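Local coordinates for putative ring-cleaving dioxygenase MhqO (Bacillus subtilis subsp. subtilis, PDB 3OAJ), which probably cleaves the rings of aromatic compounds as an iron-dependent extradiol dioxygenase, and may thereby contribute to their breakdown and detoxification, at residues A[218-223]-A[266-271]; A[5-10]-A[190-195]; A[14-19]-A[123-128]; A[48-53]-A[61-66]. All coordinates share one frame; numbering follows the deposited sequence.

Contact 1. Residues A[218-223]-A[266-271]; sequences HIAWRA and EIATDP. With ZN (zinc ion), chain C.
His218 and Glu266 supply two protein ligands of the metal site of this vicinal-oxygen-chelate enzyme, a two-histidine, one-carboxylate site completed by His11 on strand 9-16 and occupied here by zinc. They sit on adjacent parallel strands, 215-223 and 264-269. His218 NE2 lies 2.3 Å from the zinc ion and Glu266 OE1 a short 1.8 Å from it; the ring and carboxylate planes are 51° apart. OE1 and NE2 come close as co-ligands, not through a hydrogen bond. The Glu266 chain reaches the ion with CG anti to the backbone N (chi1 170°) and an extended run beyond, while Ala220 CB packs against OE1 at 3.4 Å. Trp221 N donates a nearly straight bond to Glu266 O (2.7 Å), and Ala268 N returns one to Trp221 O. On the face opposite the metal, Ala223 CB meets Ile267 CG2 at 3.6 Å. At the far end of the pairing, Arg222 grips Asp270 side-on: NE donates to OD1 at 3.0 Å, and NH2 to OD2 at 2.9 Å. OD2 is in the guanidinium plane, yet NH2 stands 40° out of the carboxylate plane, so the two groups are twisted. The parallel pairing sets Glu266 beside Ala220, two residues on from His218, consistent with its holding both ligands at the ion, while the salt bridge joins the other end. Iron, the predicted native metal, would probably be held in the same way.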
loop_
_atom_site.group_PDB
_atom_site.type_symbol
_atom_site.label_atom_id
_atom_site.label_comp_id
_atom_site.label_asym_id
_atom_site.label_seq_id
_atom_site.Cartn_x
_atom_site.Cartn_y
_atom_site.Cartn_z
ATOM N N HIS A 218 -5.532 -2.511 -5.511
ATOM C CA HIS A 218 -6.525 -2.298 -4.465
ATOM C C HIS A 218 -5.925 -1.684 -3.216
ATOM O O HIS A 218 -4.688 -1.640 -3.053
ATOM C CB HIS A 218 -7.261 -3.603 -4.135
ATOM C CG HIS A 218 -6.387 -4.681 -3.560
ATOM N ND1 HIS A 218 -5.795 -5.646 -4.349
ATOM C CD2 HIS A 218 -6.052 -4.984 -2.283
ATOM C CE1 HIS A 218 -5.133 -6.495 -3.583
ATOM N NE2 HIS A 218 -5.257 -6.108 -2.326
ATOM N N ILE A 219 -6.808 -1.194 -2.344
ATOM C CA ILE A 219 -6.403 -0.651 -1.067
ATOM C C ILE A 219 -7.089 -1.412 0.063
ATOM O O ILE A 219 -8.302 -1.611 0.031
ATOM C CB ILE A 219 -6.665 0.892 -1.013
ATOM C CG1 ILE A 219 -6.231 1.479 0.341
ATOM C CG2 ILE A 219 -8.127 1.248 -1.348
ATOM C CD1 ILE A 219 -5.958 2.991 0.307
ATOM N N ALA A 220 -6.297 -1.824 1.057
ATOM C CA ALA A 220 -6.831 -2.569 2.192
ATOM C C ALA A 220 -6.871 -1.703 3.445
ATOM O O ALA A 220 -5.913 -0.978 3.771
ATOM C CB ALA A 220 -5.999 -3.812 2.449
ATOM N N TRP A 221 -8.008 -1.787 4.123
ATOM C CA TRP A 221 -8.247 -1.121 5.395
ATOM C C TRP A 221 -8.136 -2.118 6.537
ATOM O O TRP A 221 -8.420 -3.294 6.373
ATOM C CB TRP A 221 -9.646 -0.498 5.364
ATOM C CG TRP A 221 -9.822 0.366 4.147
ATOM C CD1 TRP A 221 -10.390 0.001 2.966
ATOM C CD2 TRP A 221 -9.389 1.724 3.979
ATOM N NE1 TRP A 221 -10.331 1.034 2.074
ATOM C CE2 TRP A 221 -9.737 2.109 2.675
ATOM C CE3 TRP A 221 -8.751 2.653 4.815
ATOM C CZ2 TRP A 221 -9.464 3.377 2.170
ATOM C CZ3 TRP A 221 -8.477 3.919 4.308
ATOM C CH2 TRP A 221 -8.864 4.272 3.008
ATOM N N ARG A 222 -7.707 -1.633 7.688
ATOM C CA ARG A 222 -7.469 -2.475 8.866
ATOM C C ARG A 222 -8.722 -2.910 9.602
ATOM O O ARG A 222 -9.664 -2.143 9.772
ATOM C CB ARG A 222 -6.572 -1.733 9.860
ATOM C CG ARG A 222 -5.167 -1.507 9.322
ATOM C CD ARG A 222 -4.376 -0.528 10.143
ATOM N NE ARG A 222 -4.156 -1.021 11.489
ATOM C CZ ARG A 222 -3.595 -0.318 12.457
ATOM N NH1 ARG A 222 -3.172 0.920 12.232
ATOM N NH2 ARG A 222 -3.445 -0.865 13.648
ATOM N N ALA A 223 -8.704 -4.162 10.051
ATOM C CA ALA A 223 -9.612 -4.638 11.090
ATOM C C ALA A 223 -8.729 -5.106 12.233
ATOM O O ALA A 223 -7.636 -5.615 11.988
ATOM C CB ALA A 223 -10.514 -5.777 10.575
ATOM N N GLU A 266 -10.445 -3.559 0.396
ATOM C CA GLU A 266 -10.236 -4.806 1.116
ATOM C C GLU A 266 -10.284 -4.461 2.597
ATOM O O GLU A 266 -9.939 -3.346 2.977
ATOM C CB GLU A 266 -8.866 -5.384 0.737
ATOM C CG GLU A 266 -8.378 -6.578 1.598
ATOM C CD GLU A 266 -6.997 -7.044 1.218
ATOM O OE1 GLU A 266 -6.384 -6.470 0.295
ATOM O OE2 GLU A 266 -6.507 -7.991 1.867
ATOM N N ILE A 267 -10.775 -5.386 3.417
ATOM C CA ILE A 267 -10.549 -5.305 4.868
ATOM C C ILE A 267 -9.616 -6.460 5.216
ATOM O O ILE A 267 -9.925 -7.615 4.927
ATOM C CB ILE A 267 -11.857 -5.406 5.692
ATOM C CG1 ILE A 267 -12.948 -4.452 5.159
ATOM C CG2 ILE A 267 -11.560 -5.254 7.222
ATOM C CD1 ILE A 267 -12.628 -2.997 5.241
ATOM N N ALA A 268 -8.483 -6.128 5.833
ATOM C CA ALA A 268 -7.462 -7.087 6.226
ATOM C C ALA A 268 -7.227 -7.003 7.720
ATOM O O ALA A 268 -7.156 -5.908 8.294
ATOM C CB ALA A 268 -6.163 -6.796 5.496
ATOM N N THR A 269 -7.078 -8.160 8.348
ATOM C CA THR A 269 -6.838 -8.198 9.771
ATOM C C THR A 269 -5.415 -7.782 10.122
ATOM O O THR A 269 -4.457 -8.154 9.420
ATOM C CB THR A 269 -7.074 -9.606 10.344
ATOM O OG1 THR A 269 -6.204 -10.553 9.714
ATOM C CG2 THR A 269 -8.528 -10.049 10.192
ATOM N N ASP A 270 -5.256 -7.037 11.222
ATOM C CA ASP A 270 -3.907 -6.693 11.682
ATOM C C ASP A 270 -3.056 -7.948 11.950
ATOM O O ASP A 270 -1.942 -8.042 11.437
ATOM C CB ASP A 270 -3.917 -5.758 12.910
ATOM C CG ASP A 270 -4.314 -4.321 12.561
ATOM O OD1 ASP A 270 -4.386 -3.974 11.356
ATOM O OD2 ASP A 270 -4.583 -3.538 13.501
ATOM N N PRO A 271 -3.575 -8.926 12.727
ATOM C CA PRO A 271 -2.804 -10.158 12.915
ATOM C C PRO A 271 -2.935 -11.175 11.767
ATOM O O PRO A 271 -3.902 -11.116 10.987
ATOM C CB PRO A 271 -3.393 -10.754 14.210
ATOM C CG PRO A 271 -4.769 -10.214 14.303
ATOM C CD PRO A 271 -4.814 -8.917 13.527
HETATM ZN ZN ZN C . -4.729 -6.895 -0.240
#

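Contact 2. Residues A[5-10]-A[190-195]; sequences KTMGIH and RSAGDI
The carbonyl of Met7 is the polar centre where residues 191-195 grip the N-terminal approach to strand 9-16. Two donors converge on Met7 O. Ser191 OG gives its proton from 2.6 Å, standing above the carbonyl plane, whereas Gly193 N lies 2.9 Å away in that plane, on a lone pair. Ser191 OG is placed between its own backbone N and carbonyl carbon (chi1 62°), which turns the hydroxyl toward residues 7 and 8 and leaves it 3.2 Å from Gly8 CA. Glycines occupy both sides of this close-packed spot: Gly193 brings bare backbone up to Met7 O, and Gly8 does so at Ser191 OG, its phi/psi of 146°/-166° lying in a region open chiefly to glycine. The outer side is looser. There the Met7 chain, bent at chi2 and chi3, folds back over the loop so that CE rests 3.5 Å from Gly193 CA, while SD only grazes the exposed Ala192, with CB at 4.4 Å. Water fills in where direct bonds are lacking: one molecule bridges Thr6 O and Ala192 N, accepting from the latter at 2.6 Å, and another donates to both Ile9 O and Ile195 O. The Thr6 hydroxyl turns instead to Arg222 O on strand 215-223. The contact therefore joins the residues leading into strand 9-16, which adjoins strand 215-223 in one sheet, to the connection between strands 186-190 and 198-202 of the other.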
loop_
_atom_site.group_PDB
_atom_site.type_symbol
_atom_site.label_atom_id
_atom_site.label_comp_id
_atom_site.label_asym_id
_atom_site.label_seq_id
_atom_site.Cartn_x
_atom_site.Cartn_y
_atom_site.Cartn_z
ATOM N N LYS A 5 -15.742 1.531 12.143
ATOM C CA LYS A 5 -14.599 2.459 12.178
ATOM C C LYS A 5 -13.253 1.753 12.008
ATOM O O LYS A 5 -12.814 1.026 12.886
ATOM C CB LYS A 5 -14.591 3.225 13.502
ATOM C CG LYS A 5 -13.742 4.475 13.526
ATOM C CD LYS A 5 -14.015 5.308 14.783
ATOM C CE LYS A 5 -15.473 5.776 14.853
ATOM N NZ LYS A 5 -15.727 7.004 14.038
ATOM N N THR A 6 -12.580 1.997 10.893
ATOM C CA THR A 6 -11.253 1.431 10.655
ATOM C C THR A 6 -10.146 2.361 11.152
ATOM O O THR A 6 -10.246 3.578 11.033
ATOM C CB THR A 6 -11.050 1.126 9.154
ATOM O OG1 THR A 6 -9.755 0.546 8.938
ATOM C CG2 THR A 6 -11.159 2.401 8.294
ATOM N N MET A 7 -9.068 1.790 11.675
ATOM C CA MET A 7 -7.909 2.586 12.067
ATOM C C MET A 7 -7.212 3.270 10.894
ATOM O O MET A 7 -6.597 4.324 11.060
ATOM C CB MET A 7 -6.909 1.719 12.826
ATOM C CG MET A 7 -7.416 1.323 14.212
ATOM S SD MET A 7 -7.341 2.733 15.334
ATOM C CE MET A 7 -5.590 2.628 15.692
ATOM N N GLY A 8 -7.350 2.701 9.703
ATOM C CA GLY A 8 -6.636 3.256 8.546
ATOM C C GLY A 8 -6.215 2.183 7.568
ATOM O O GLY A 8 -6.673 1.033 7.653
ATOM N N ILE A 9 -5.318 2.547 6.660
ATOM C CA ILE A 9 -4.813 1.610 5.670
ATOM C C ILE A 9 -4.018 0.473 6.354
ATOM O O ILE A 9 -3.210 0.712 7.280
ATOM C CB ILE A 9 -3.907 2.341 4.667
ATOM C CG1 ILE A 9 -4.695 3.411 3.882
ATOM C CG2 ILE A 9 -3.188 1.347 3.729
ATOM C CD1 ILE A 9 -3.798 4.420 3.142
ATOM N N HIS A 10 -4.286 -0.756 5.904
ATOM C CA HIS A 10 -3.508 -1.932 6.253
ATOM C C HIS A 10 -2.358 -2.076 5.257
ATOM O O HIS A 10 -1.200 -2.073 5.641
ATOM C CB HIS A 10 -4.416 -3.187 6.273
ATOM C CG HIS A 10 -3.740 -4.430 6.752
ATOM N ND1 HIS A 10 -2.867 -5.153 5.964
ATOM C CD2 HIS A 10 -3.827 -5.098 7.928
ATOM C CE1 HIS A 10 -2.426 -6.196 6.645
ATOM N NE2 HIS A 10 -3.014 -6.205 7.826
ATOM N N ARG A 190 -9.873 11.630 7.683
ATOM C CA ARG A 190 -8.855 11.128 8.598
ATOM C C ARG A 190 -9.420 9.935 9.361
ATOM O O ARG A 190 -10.532 10.007 9.897
ATOM C CB ARG A 190 -8.415 12.251 9.553
ATOM C CG ARG A 190 -7.531 11.846 10.703
ATOM C CD ARG A 190 -7.012 13.072 11.451
ATOM N NE ARG A 190 -5.877 13.678 10.766
ATOM C CZ ARG A 190 -4.608 13.338 10.991
ATOM N NH1 ARG A 190 -4.324 12.406 11.899
ATOM N NH2 ARG A 190 -3.628 13.943 10.327
ATOM N N SER A 191 -8.656 8.846 9.409
ATOM C CA SER A 191 -9.006 7.697 10.249
ATOM C C SER A 191 -8.370 7.878 11.615
ATOM O O SER A 191 -7.569 8.785 11.791
ATOM C CB SER A 191 -8.586 6.376 9.589
ATOM O OG SER A 191 -7.187 6.311 9.411
ATOM N N ALA A 192 -8.738 7.021 12.566
ATOM C CA ALA A 192 -8.355 7.232 13.964
ATOM C C ALA A 192 -6.959 6.746 14.317
ATOM O O ALA A 192 -6.426 7.095 15.378
ATOM C CB ALA A 192 -9.390 6.620 14.911
ATOM N N GLY A 193 -6.363 5.941 13.444
ATOM C CA GLY A 193 -5.013 5.449 13.672
ATOM C C GLY A 193 -3.977 6.543 13.517
ATOM O O GLY A 193 -4.311 7.680 13.158
ATOM N N ASP A 194 -2.716 6.197 13.784
ATOM C CA ASP A 194 -1.632 7.176 13.747
ATOM C C ASP A 194 -0.773 7.086 12.486
ATOM O O ASP A 194 0.247 7.769 12.379
ATOM C CB ASP A 194 -0.755 7.060 14.997
ATOM C CG ASP A 194 -0.013 5.732 15.089
ATOM O OD1 ASP A 194 -0.156 4.863 14.208
ATOM O OD2 ASP A 194 0.719 5.548 16.083
ATOM N N ILE A 195 -1.220 6.267 11.530
ATOM C CA ILE A 195 -0.466 5.970 10.316
ATOM C C ILE A 195 -1.480 5.519 9.272
ATOM O O ILE A 195 -2.555 5.027 9.634
ATOM C CB ILE A 195 0.631 4.875 10.607
ATOM C CG1 ILE A 195 1.692 4.788 9.507
ATOM C CG2 ILE A 195 0.039 3.524 10.941
ATOM C CD1 ILE A 195 2.650 5.982 9.448
HETATM O O HOH W 1 -11.037 5.789 12.525
HETATM O O HOH W 2 -3.373 2.378 9.622
#

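Contact 3. Residues A[14-19]-A[123-128]; sequences AIVGHP and HGLHLE
Apolar contacts join Leu125 to Ala14 and Val16 of strand 9-16, which both point toward it. Leu125 CD1 is the touching branch, 3.6 Å from Ala14 CB and 3.7 Å from Val16 CG1, so one methyl spans the gap between both side chains. Val16 and Leu125 cross at about a right angle, and Phe64 of strand 61-66 packs on all three residues. The second kind of contact involves the imidazole of His123. Gly17 CA stands 3.7 Å from its ring centroid and 9° off the ring normal, a CH-pi contact over the face; Gly17 N lies over the same ring, displaced toward the rim. Gly17, with no side chain, lays its backbone directly on the ring. Val16 CB reaches the ring obliquely, 3.5 Å from ND1. In the tandem beta-alpha-beta-beta-beta modules of the vicinal-oxygen-chelate fold, the end of strand 9-16, in the sheet that carries the metal ligands, here meets the turn leading into strand 126-131 of the other sheet. Polar anchoring comes from outside the pair. His123 NE2 is hydrogen-bonded to Glu21, which ties the imidazole to helix 19-29, and Asp121 OD1 accepts from the backbone N of both His123 and Leu125. His18 occupies the N-cap of that helix, its ND1 capping Gln20 N.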
loop_
_atom_site.group_PDB
_atom_site.type_symbol
_atom_site.label_atom_id
_atom_site.label_comp_id
_atom_site.label_asym_id
_atom_site.label_seq_id
_atom_site.Cartn_x
_atom_site.Cartn_y
_atom_site.Cartn_z
ATOM N N ALA A 14 -0.099 -3.296 -5.647
ATOM C CA ALA A 14 0.082 -2.816 -7.011
ATOM C C ALA A 14 0.707 -3.854 -7.929
ATOM O O ALA A 14 1.470 -4.705 -7.492
ATOM C CB ALA A 14 0.950 -1.567 -7.002
ATOM N N ILE A 15 0.366 -3.765 -9.213
ATOM C CA ILE A 15 1.014 -4.575 -10.235
ATOM C C ILE A 15 2.141 -3.724 -10.805
ATOM O O ILE A 15 1.933 -2.557 -11.141
ATOM C CB ILE A 15 0.028 -5.014 -11.346
ATOM C CG1 ILE A 15 -1.073 -5.901 -10.746
ATOM C CG2 ILE A 15 0.776 -5.758 -12.428
ATOM C CD1 ILE A 15 -2.147 -6.369 -11.742
ATOM N N VAL A 16 3.343 -4.298 -10.862
ATOM C CA VAL A 16 4.527 -3.580 -11.365
ATOM C C VAL A 16 5.349 -4.460 -12.308
ATOM O O VAL A 16 4.889 -5.514 -12.729
ATOM C CB VAL A 16 5.401 -3.032 -10.199
ATOM C CG1 VAL A 16 4.643 -1.952 -9.405
ATOM C CG2 VAL A 16 5.899 -4.173 -9.298
ATOM N N GLY A 17 6.565 -4.012 -12.626
ATOM C CA GLY A 17 7.469 -4.699 -13.556
ATOM C C GLY A 17 8.459 -5.618 -12.863
ATOM O O GLY A 17 8.151 -6.210 -11.835
ATOM N N HIS A 18 9.653 -5.737 -13.436
ATOM C CA HIS A 18 10.677 -6.660 -12.947
ATOM C C HIS A 18 10.899 -6.577 -11.432
ATOM O O HIS A 18 11.090 -5.475 -10.906
ATOM C CB HIS A 18 12.000 -6.347 -13.658
ATOM C CG HIS A 18 13.012 -7.449 -13.592
ATOM N ND1 HIS A 18 13.619 -7.840 -12.415
ATOM C CD2 HIS A 18 13.552 -8.219 -14.566
ATOM C CE1 HIS A 18 14.474 -8.817 -12.664
ATOM N NE2 HIS A 18 14.457 -9.061 -13.963
ATOM N N PRO A 19 10.939 -7.743 -10.739
ATOM C CA PRO A 19 11.178 -7.722 -9.288
ATOM C C PRO A 19 12.482 -7.073 -8.836
ATOM O O PRO A 19 12.507 -6.492 -7.754
ATOM C CB PRO A 19 11.115 -9.204 -8.882
ATOM C CG PRO A 19 11.382 -9.961 -10.142
ATOM C CD PRO A 19 10.810 -9.125 -11.253
ATOM N N HIS A 123 8.022 2.052 -12.403
ATOM C CA HIS A 123 7.001 1.430 -13.232
ATOM C C HIS A 123 5.754 2.304 -13.405
ATOM O O HIS A 123 4.754 1.866 -13.956
ATOM C CB HIS A 123 6.708 0.027 -12.694
ATOM C CG HIS A 123 7.935 -0.833 -12.615
ATOM N ND1 HIS A 123 8.306 -1.516 -11.477
ATOM C CD2 HIS A 123 8.901 -1.078 -13.533
ATOM C CE1 HIS A 123 9.436 -2.165 -11.706
ATOM N NE2 HIS A 123 9.812 -1.923 -12.950
ATOM N N GLY A 124 5.853 3.558 -12.958
ATOM C CA GLY A 124 4.819 4.556 -13.194
ATOM C C GLY A 124 3.850 4.834 -12.059
ATOM O O GLY A 124 2.972 5.682 -12.210
ATOM N N LEU A 125 3.971 4.148 -10.920
ATOM C CA LEU A 125 3.049 4.470 -9.822
ATOM C C LEU A 125 3.336 5.873 -9.300
ATOM O O LEU A 125 4.502 6.276 -9.231
ATOM C CB LEU A 125 3.194 3.467 -8.682
ATOM C CG LEU A 125 2.856 1.994 -8.944
ATOM C CD1 LEU A 125 3.262 1.098 -7.760
ATOM C CD2 LEU A 125 1.370 1.856 -9.255
ATOM N N HIS A 126 2.281 6.605 -8.935
ATOM C CA HIS A 126 2.454 7.940 -8.357
ATOM C C HIS A 126 2.638 7.865 -6.851
ATOM O O HIS A 126 1.782 7.293 -6.140
ATOM C CB HIS A 126 1.248 8.858 -8.613
ATOM C CG HIS A 126 0.897 9.074 -10.058
ATOM N ND1 HIS A 126 1.843 9.258 -11.048
ATOM C CD2 HIS A 126 -0.309 9.212 -10.660
ATOM C CE1 HIS A 126 1.234 9.470 -12.202
ATOM N NE2 HIS A 126 -0.073 9.452 -11.992
ATOM N N LEU A 127 3.726 8.455 -6.358
ATOM C CA LEU A 127 4.053 8.450 -4.935
ATOM C C LEU A 127 4.214 9.881 -4.444
ATOM O O LEU A 127 4.481 10.802 -5.239
ATOM C CB LEU A 127 5.367 7.695 -4.706
ATOM C CG LEU A 127 5.370 6.160 -4.708
ATOM C CD1 LEU A 127 4.928 5.558 -6.032
ATOM C CD2 LEU A 127 6.763 5.651 -4.296
ATOM N N GLU A 128 4.123 10.067 -3.131
ATOM C CA GLU A 128 4.443 11.361 -2.552
ATOM C C GLU A 128 4.990 11.156 -1.158
ATOM O O GLU A 128 4.699 10.135 -0.519
ATOM C CB GLU A 128 3.236 12.318 -2.551
ATOM C CG GLU A 128 2.087 11.836 -1.697
ATOM C CD GLU A 128 0.833 12.694 -1.736
ATOM O OE1 GLU A 128 0.671 13.590 -2.611
ATOM O OE2 GLU A 128 -0.027 12.420 -0.870
#

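Contact 4. Residues A[48-53]-A[61-66]; sequences HLYFGN and IITFFP
With CG anti to the backbone N (chi1 -168°), the His48 side chain swings across the antiparallel hairpin to Thr63 and Phe65, while chi1 of -60° at Phe65 brings its CE1 rim over the imidazole. Phe65 CE1 consequently stands over the centre of one His48 face, 3.4 Å above its plane. The ring planes are 36° apart, too inclined for a stack. Tyr50 CE1 lies over the opposite face, offset toward the rim. At the ring edge His48 NE2 and Thr63 OG1 share a short 2.7 Å hydrogen bond. On the sheet face that carries Tyr50 and Thr63, Thr63 CG2 runs alongside the Tyr50 ring, 3.5 Å from CD2. The opposite face of the sheet carries Phe51 and Phe64, whose rings meet rim to rim with CD2 of Phe51 3.6 Å from CE2 of Phe64. Reciprocal backbone bonds frame both hydrogen-bonded pairs, Leu49 with Phe64 and Phe51 with Ile62; Phe51 N to Ile62 O, at 2.9 Å, is the straightest of them. Thr63 OG1 also bonds Thr13 OG1 on strand 9-16. The chemistry implies a His48 ring probably restrained in rotation by the Thr63 bond and two aromatic flanks, with a sulfate, probably from the crystallisation liquor, close by.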
loop_
_atom_site.group_PDB
_atom_site.type_symbol
_atom_site.label_atom_id
_atom_site.label_comp_id
_atom_site.label_asym_id
_atom_site.label_seq_id
_atom_site.Cartn_x
_atom_site.Cartn_y
_atom_site.Cartn_z
ATOM N N HIS A 48 4.745 -12.424 -5.000
ATOM C CA HIS A 48 4.056 -11.400 -4.259
ATOM C C HIS A 48 5.052 -10.929 -3.220
ATOM O O HIS A 48 5.424 -11.704 -2.343
ATOM C CB HIS A 48 2.800 -11.956 -3.580
ATOM C CG HIS A 48 1.887 -10.897 -3.036
ATOM N ND1 HIS A 48 0.778 -11.189 -2.270
ATOM C CD2 HIS A 48 1.940 -9.544 -3.120
ATOM C CE1 HIS A 48 0.169 -10.061 -1.937
ATOM N NE2 HIS A 48 0.851 -9.051 -2.443
ATOM N N LEU A 49 5.478 -9.668 -3.337
ATOM C CA LEU A 49 6.483 -9.087 -2.442
ATOM C C LEU A 49 5.815 -8.078 -1.520
ATOM O O LEU A 49 5.005 -7.259 -1.957
ATOM C CB LEU A 49 7.594 -8.386 -3.237
ATOM C CG LEU A 49 8.298 -9.212 -4.318
ATOM C CD1 LEU A 49 9.396 -8.346 -4.938
ATOM C CD2 LEU A 49 8.870 -10.512 -3.746
ATOM N N TYR A 50 6.182 -8.126 -0.243
ATOM C CA TYR A 50 5.668 -7.186 0.756
ATOM C C TYR A 50 6.832 -6.400 1.347
ATOM O O TYR A 50 7.811 -6.981 1.848
ATOM C CB TYR A 50 4.978 -7.934 1.892
ATOM C CG TYR A 50 3.712 -8.700 1.574
ATOM C CD1 TYR A 50 3.759 -10.015 1.109
ATOM C CD2 TYR A 50 2.466 -8.149 1.851
ATOM C CE1 TYR A 50 2.590 -10.752 0.889
ATOM C CE2 TYR A 50 1.290 -8.865 1.630
ATOM C CZ TYR A 50 1.359 -10.163 1.137
ATOM O OH TYR A 50 0.199 -10.876 0.946
ATOM N N PHE A 51 6.724 -5.078 1.265
ATOM C CA PHE A 51 7.701 -4.164 1.868
ATOM C C PHE A 51 7.016 -3.369 2.969
ATOM O O PHE A 51 5.813 -3.085 2.896
ATOM C CB PHE A 51 8.248 -3.170 0.829
ATOM C CG PHE A 51 9.046 -3.807 -0.288
ATOM C CD1 PHE A 51 10.436 -3.877 -0.219
ATOM C CD2 PHE A 51 8.412 -4.309 -1.430
ATOM C CE1 PHE A 51 11.177 -4.447 -1.248
ATOM C CE2 PHE A 51 9.154 -4.901 -2.467
ATOM C CZ PHE A 51 10.534 -4.959 -2.377
ATOM N N GLY A 52 7.774 -2.984 3.986
ATOM C CA GLY A 52 7.207 -2.150 5.032
ATOM C C GLY A 52 8.280 -1.591 5.940
ATOM O O GLY A 52 9.462 -1.522 5.557
ATOM N N ASN A 53 7.879 -1.202 7.151
ATOM C CA ASN A 53 8.842 -0.756 8.152
ATOM C C ASN A 53 9.576 -1.953 8.758
ATOM O O ASN A 53 9.425 -3.083 8.282
ATOM C CB ASN A 53 8.184 0.162 9.200
ATOM C CG ASN A 53 7.331 -0.585 10.222
ATOM O OD1 ASN A 53 7.053 -1.776 10.093
ATOM N ND2 ASN A 53 6.935 0.128 11.268
ATOM N N ILE A 61 2.637 -1.184 4.872
ATOM C CA ILE A 61 2.856 -2.312 3.967
ATOM C C ILE A 61 2.453 -2.009 2.528
ATOM O O ILE A 61 1.280 -1.821 2.229
ATOM C CB ILE A 61 2.054 -3.553 4.427
ATOM C CG1 ILE A 61 2.346 -3.898 5.899
ATOM C CG2 ILE A 61 2.310 -4.755 3.497
ATOM C CD1 ILE A 61 1.267 -4.783 6.526
ATOM N N ILE A 62 3.448 -1.941 1.656
ATOM C CA ILE A 62 3.213 -1.821 0.218
ATOM C C ILE A 62 3.568 -3.159 -0.404
ATOM O O ILE A 62 4.620 -3.735 -0.134
ATOM C CB ILE A 62 3.995 -0.597 -0.395
ATOM C CG1 ILE A 62 3.623 -0.389 -1.878
ATOM C CG2 ILE A 62 5.511 -0.714 -0.170
ATOM C CD1 ILE A 62 2.194 0.102 -2.126
ATOM N N THR A 63 2.667 -3.661 -1.239
ATOM C CA THR A 63 2.805 -5.004 -1.787
ATOM C C THR A 63 2.721 -4.993 -3.306
ATOM O O THR A 63 2.048 -4.143 -3.896
ATOM C CB THR A 63 1.762 -6.018 -1.193
ATOM O OG1 THR A 63 0.771 -6.341 -2.173
ATOM C CG2 THR A 63 1.087 -5.502 0.056
ATOM N N PHE A 64 3.414 -5.951 -3.928
ATOM C CA PHE A 64 3.583 -5.930 -5.385
ATOM C C PHE A 64 3.444 -7.293 -6.013
ATOM O O PHE A 64 3.926 -8.295 -5.470
ATOM C CB PHE A 64 4.983 -5.404 -5.727
ATOM C CG PHE A 64 5.228 -4.017 -5.257
ATOM C CD1 PHE A 64 4.655 -2.924 -5.919
ATOM C CD2 PHE A 64 5.998 -3.801 -4.101
ATOM C CE1 PHE A 64 4.877 -1.625 -5.453
ATOM C CE2 PHE A 64 6.233 -2.519 -3.632
ATOM C CZ PHE A 64 5.664 -1.424 -4.313
ATOM N N PHE A 65 2.788 -7.310 -7.168
ATOM C CA PHE A 65 2.870 -8.431 -8.100
ATOM C C PHE A 65 3.815 -8.005 -9.239
ATOM O O PHE A 65 3.386 -7.308 -10.164
ATOM C CB PHE A 65 1.479 -8.786 -8.632
ATOM C CG PHE A 65 0.505 -9.194 -7.564
ATOM C CD1 PHE A 65 0.774 -10.271 -6.720
ATOM C CD2 PHE A 65 -0.702 -8.516 -7.417
ATOM C CE1 PHE A 65 -0.146 -10.642 -5.716
ATOM C CE2 PHE A 65 -1.619 -8.888 -6.444
ATOM C CZ PHE A 65 -1.346 -9.942 -5.596
ATOM N N PRO A 66 5.106 -8.370 -9.143
ATOM C CA PRO A 66 6.034 -7.943 -10.180
ATOM C C PRO A 66 6.023 -8.904 -11.366
ATOM O O PRO A 66 6.490 -10.045 -11.258
ATOM C CB PRO A 66 7.401 -7.945 -9.470
ATOM C CG PRO A 66 7.234 -8.762 -8.240
ATOM C CD PRO A 66 5.786 -9.026 -8.009
#

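Strand 9-16 connects the four contacts. It supplies one segment each to contacts 2 and 3, whose centres are 24 Å apart on opposite sides of the chain's centre, and it lies in the sheet between strand 215-223 of contact 1 and strand 61-66 of contact 4. Ala220 O sits 2.7 Å from His10 N, linking contacts 1 and 2, and Ala14 N sits 2.9 Å from Thr63 O, linking contacts 3 and 4. Contact 1 binds the zinc ion directly; contact 4 comes near it from the other side of strand 9-16, the Thr63 side chain about 6 Å from the ion. Contacts 2 and 3 stand farther off, with the side chains of Thr6 and Ala14 about 13 and 10 Å from the metal, and both reach toward the second sheet.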